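PDB 1YZV: ribonuclease mar1, putative from Trypanosoma cruzi, which is of unknown function but belongs to the isochorismatase family and is probably a hydrolase, possibly a ribonuclease. Local coordinates for residues E111-H121 and K137-Q148. Residues are numbered along the deposited sequence; the frame is centred on the assembly and turned at random.
Sequences EQVVLWGFETH and KVVIAVDGCGSQ
W116 meets G144 through its indole edge: G144 O lies near the ring plane, 3.3 Å from W116 CD1. Its chi1 of 75° swings the ring away from 137-148, onto F49 with the planes at about 60°. W116 CB packs on A141 CB (4.0 Å) and C145 SG (4.1 Å). The F118 ring meets that of F32. H121 also uses an edge: ND1 and S147 OG are hydrogen-bonded at 2.9 Å, while NE2 hydrogen-bonds to E174 of the second subunit. E119, N-cap of helix 120-133, takes Q148 N on OE1 (2.8 Å) from above the carboxylate plane; the cis peptide before it is consistent with this family. G146 O accepts T120 N from above the carbonyl plane, whereas T120 OG1 hydrogen-bonds to H153.

Upstream, the strands run parallel (18°), joined by five backbone bonds from K137 N to E111 O through A141 N to L115 O. L115 CD2 touches I140 CD1 at 3.7 Å. On the other face, water links Q112 OE1 to K137 NZ; T21 holds Q112 NE2, and L12 O holds K137 NZ. Strands 110-118 and 137-146, connected by helix 120-133, form a beta-alpha-beta unit of the isochorismatase fold's parallel sheet, flanked by strands 20-26 and 168-171; helix 173-181 covers V114, V139 and A141.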
loop_
_atom_site.group_PDB
_atom_site.type_symbol
_atom_site.label_atom_id
_atom_site.label_comp_id
_atom_site.label_asym_id
_atom_site.label_seq_id
_atom_site.Cartn_x
_atom_site.Cartn_y
_atom_site.Cartn_z
ATOM N N GLU A 111 22.716 9.384 -12.160
ATOM C CA GLU A 111 22.243 8.172 -11.525
ATOM C C GLU A 111 20.795 8.235 -11.081
ATOM O O GLU A 111 20.184 7.189 -10.874
ATOM C CB GLU A 111 23.078 7.847 -10.288
ATOM C CG GLU A 111 24.467 7.327 -10.583
ATOM C CD GLU A 111 25.279 7.042 -9.297
ATOM O OE1 GLU A 111 24.664 6.759 -8.232
ATOM O OE2 GLU A 111 26.527 7.094 -9.379
ATOM N N GLN A 112 20.272 9.446 -10.892
ATOM C CA GLN A 112 18.965 9.647 -10.278
ATOM C C GLN A 112 18.200 10.800 -10.904
ATOM O O GLN A 112 18.777 11.776 -11.351
ATOM C CB GLN A 112 19.098 9.797 -8.770
ATOM C CG GLN A 112 19.869 11.051 -8.336
ATOM C CD GLN A 112 20.384 10.981 -6.914
ATOM O OE1 GLN A 112 20.488 9.893 -6.300
ATOM N NE2 GLN A 112 20.691 12.172 -6.351
ATOM N N VAL A 113 16.893 10.581 -11.050
ATOM C CA VAL A 113 15.987 11.510 -11.725
ATOM C C VAL A 113 14.868 11.799 -10.762
ATOM O O VAL A 113 14.341 10.866 -10.109
ATOM C CB VAL A 113 15.449 10.863 -13.024
ATOM C CG1 VAL A 113 14.258 11.659 -13.591
ATOM C CG2 VAL A 113 16.650 10.669 -14.102
ATOM N N VAL A 114 14.604 13.082 -10.588
ATOM C CA VAL A 114 13.452 13.578 -9.886
ATOM C C VAL A 114 12.421 13.923 -10.956
ATOM O O VAL A 114 12.658 14.785 -11.822
ATOM C CB VAL A 114 13.807 14.815 -9.041
ATOM C CG1 VAL A 114 12.568 15.476 -8.469
ATOM C CG2 VAL A 114 14.781 14.415 -7.930
ATOM N N LEU A 115 11.264 13.274 -10.875
ATOM C CA LEU A 115 10.253 13.295 -11.951
ATOM C C LEU A 115 8.905 13.806 -11.443
ATOM O O LEU A 115 8.400 13.347 -10.410
ATOM C CB LEU A 115 10.078 11.893 -12.532
ATOM C CG LEU A 115 8.952 11.574 -13.552
ATOM C CD1 LEU A 115 9.110 12.428 -14.846
ATOM C CD2 LEU A 115 8.981 10.048 -13.894
ATOM N N TRP A 116 8.300 14.713 -12.202
ATOM C CA TRP A 116 6.959 15.218 -11.875
ATOM C C TRP A 116 6.292 15.833 -13.108
ATOM O O TRP A 116 6.936 16.005 -14.125
ATOM C CB TRP A 116 7.016 16.254 -10.718
ATOM C CG TRP A 116 7.539 17.570 -11.101
ATOM C CD1 TRP A 116 6.772 18.669 -11.425
ATOM C CD2 TRP A 116 8.879 17.893 -11.531
ATOM N NE1 TRP A 116 7.554 19.664 -11.944
ATOM C CE2 TRP A 116 8.857 19.254 -11.962
ATOM C CE3 TRP A 116 10.122 17.253 -11.412
ATOM C CZ2 TRP A 116 10.012 19.926 -12.427
ATOM C CZ3 TRP A 116 11.267 17.931 -11.861
ATOM C CH2 TRP A 116 11.199 19.257 -12.362
ATOM N N GLY A 117 4.982 16.025 -13.030
ATOM C CA GLY A 117 4.247 16.739 -14.062
ATOM C C GLY A 117 2.960 16.057 -14.467
ATOM O O GLY A 117 2.230 15.497 -13.598
ATOM N N PHE A 118 2.604 16.260 -15.735
ATOM C CA PHE A 118 1.352 15.776 -16.294
ATOM C C PHE A 118 1.614 14.712 -17.384
ATOM O O PHE A 118 2.607 14.780 -18.091
ATOM C CB PHE A 118 0.574 16.871 -16.982
ATOM C CG PHE A 118 0.322 18.124 -16.153
ATOM C CD1 PHE A 118 0.092 18.073 -14.809
ATOM C CD2 PHE A 118 0.043 19.315 -16.837
ATOM C CE1 PHE A 118 -0.218 19.254 -14.111
ATOM C CE2 PHE A 118 -0.255 20.489 -16.150
ATOM C CZ PHE A 118 -0.338 20.461 -14.785
ATOM N N GLU A 119 0.721 13.732 -17.533
ATOM C CA GLU A 119 -0.282 13.353 -16.558
ATOM C C GLU A 119 0.316 12.151 -15.816
ATOM O O GLU A 119 1.093 11.383 -16.401
ATOM C CB GLU A 119 -1.598 12.944 -17.243
ATOM C CG GLU A 119 -2.358 14.107 -17.841
ATOM C CD GLU A 119 -3.802 13.761 -18.240
ATOM O OE1 GLU A 119 -4.641 13.410 -17.390
ATOM O OE2 GLU A 119 -4.097 13.886 -19.423
ATOM N N THR A 120 -0.050 12.004 -14.551
ATOM C CA THR A 120 0.512 10.969 -13.651
ATOM C C THR A 120 0.448 9.553 -14.244
ATOM O O THR A 120 1.421 8.825 -14.207
ATOM C CB THR A 120 -0.181 11.009 -12.279
ATOM O OG1 THR A 120 -0.249 12.369 -11.815
ATOM C CG2 THR A 120 0.585 10.171 -11.236
ATOM N N HIS A 121 -0.689 9.208 -14.858
ATOM C CA HIS A 121 -0.964 7.869 -15.338
ATOM C C HIS A 121 -0.548 7.637 -16.768
ATOM O O HIS A 121 -0.747 6.544 -17.321
ATOM C CB HIS A 121 -2.450 7.537 -15.166
ATOM C CG HIS A 121 -3.366 8.396 -15.977
ATOM N ND1 HIS A 121 -3.418 9.762 -15.831
ATOM C CD2 HIS A 121 -4.243 8.084 -16.973
ATOM C CE1 HIS A 121 -4.230 10.263 -16.747
ATOM N NE2 HIS A 121 -4.804 9.263 -17.396
ATOM N N LYS A 137 17.689 5.360 -10.751
ATOM C CA LYS A 137 16.822 5.631 -9.603
ATOM C C LYS A 137 15.888 6.729 -10.031
ATOM O O LYS A 137 16.288 7.657 -10.746
ATOM C CB LYS A 137 17.660 6.099 -8.388
ATOM C CG LYS A 137 16.790 6.454 -7.115
ATOM C CD LYS A 137 17.673 6.882 -5.929
ATOM C CE LYS A 137 18.321 5.678 -5.194
ATOM N NZ LYS A 137 19.666 6.045 -4.596
ATOM N N VAL A 138 14.615 6.572 -9.735
ATOM C CA VAL A 138 13.634 7.600 -10.095
ATOM C C VAL A 138 12.685 7.884 -8.922
ATOM O O VAL A 138 12.196 6.964 -8.255
ATOM C CB VAL A 138 12.908 7.290 -11.462
ATOM C CG1 VAL A 138 12.392 5.923 -11.539
ATOM C CG2 VAL A 138 11.793 8.300 -11.760
ATOM N N VAL A 139 12.556 9.164 -8.573
ATOM C CA VAL A 139 11.740 9.581 -7.444
ATOM C C VAL A 139 10.666 10.489 -7.959
ATOM O O VAL A 139 10.972 11.463 -8.690
ATOM C CB VAL A 139 12.603 10.297 -6.385
ATOM C CG1 VAL A 139 11.773 10.589 -5.104
ATOM C CG2 VAL A 139 13.755 9.419 -6.070
ATOM N N ILE A 140 9.426 10.077 -7.747
ATOM C CA ILE A 140 8.284 10.841 -8.184
ATOM C C ILE A 140 8.020 11.919 -7.090
ATOM O O ILE A 140 7.848 11.584 -5.929
ATOM C CB ILE A 140 7.036 9.942 -8.388
ATOM C CG1 ILE A 140 7.344 8.710 -9.235
ATOM C CG2 ILE A 140 5.867 10.724 -8.944
ATOM C CD1 ILE A 140 7.831 9.016 -10.582
ATOM N N ALA A 141 7.855 13.181 -7.493
ATOM C CA ALA A 141 7.390 14.215 -6.553
ATOM C C ALA A 141 5.891 14.304 -6.676
ATOM O O ALA A 141 5.377 15.029 -7.533
ATOM C CB ALA A 141 8.029 15.571 -6.859
ATOM N N VAL A 142 5.182 13.547 -5.856
ATOM C CA VAL A 142 3.731 13.430 -6.020
ATOM C C VAL A 142 2.971 14.754 -5.967
ATOM O O VAL A 142 1.920 14.919 -6.634
ATOM C CB VAL A 142 3.122 12.367 -5.012
ATOM C CG1 VAL A 142 3.249 12.765 -3.558
ATOM C CG2 VAL A 142 1.630 12.046 -5.342
ATOM N N ASP A 143 3.454 15.676 -5.128
ATOM C CA ASP A 143 2.843 17.010 -4.968
ATOM C C ASP A 143 2.967 17.896 -6.203
ATOM O O ASP A 143 2.212 18.862 -6.321
ATOM C CB ASP A 143 3.353 17.776 -3.692
ATOM C CG ASP A 143 4.899 17.976 -3.636
ATOM O OD1 ASP A 143 5.637 17.043 -3.998
ATOM O OD2 ASP A 143 5.374 19.038 -3.110
ATOM N N GLY A 144 3.786 17.473 -7.171
ATOM C CA GLY A 144 3.943 18.134 -8.477
ATOM C C GLY A 144 3.415 17.298 -9.654
ATOM O O GLY A 144 3.753 17.546 -10.809
ATOM N N CYS A 145 2.658 16.251 -9.334
ATOM C CA CYS A 145 1.984 15.384 -10.323
ATOM C C CYS A 145 0.482 15.547 -10.309
ATOM O O CYS A 145 -0.123 15.809 -9.265
ATOM C CB CYS A 145 2.332 13.891 -10.093
ATOM S SG CYS A 145 4.016 13.476 -10.366
ATOM N N GLY A 146 -0.127 15.367 -11.483
ATOM C CA GLY A 146 -1.551 15.450 -11.599
ATOM C C GLY A 146 -2.074 14.797 -12.843
ATOM O O GLY A 146 -1.317 14.659 -13.850
ATOM N N SER A 147 -3.372 14.467 -12.801
ATOM C CA SER A 147 -4.089 13.926 -13.961
ATOM C C SER A 147 -5.402 14.670 -14.114
ATOM O O SER A 147 -5.830 15.389 -13.198
ATOM C CB SER A 147 -4.391 12.415 -13.822
ATOM O OG SER A 147 -3.222 11.642 -13.680
ATOM N N GLN A 148 -6.080 14.467 -15.243
ATOM C CA GLN A 148 -7.390 15.116 -15.410
ATOM C C GLN A 148 -8.443 14.506 -14.469
ATOM O O GLN A 148 -9.390 15.183 -14.050
ATOM C CB GLN A 148 -7.832 15.090 -16.878
ATOM C CG GLN A 148 -6.951 15.994 -17.763
ATOM C CD GLN A 148 -7.376 16.031 -19.209
ATOM O OE1 GLN A 148 -6.694 15.480 -20.075
ATOM N NE2 GLN A 148 -8.613 16.412 -19.424
HETATM O O HOH W 1 21.178 7.329 -6.619
#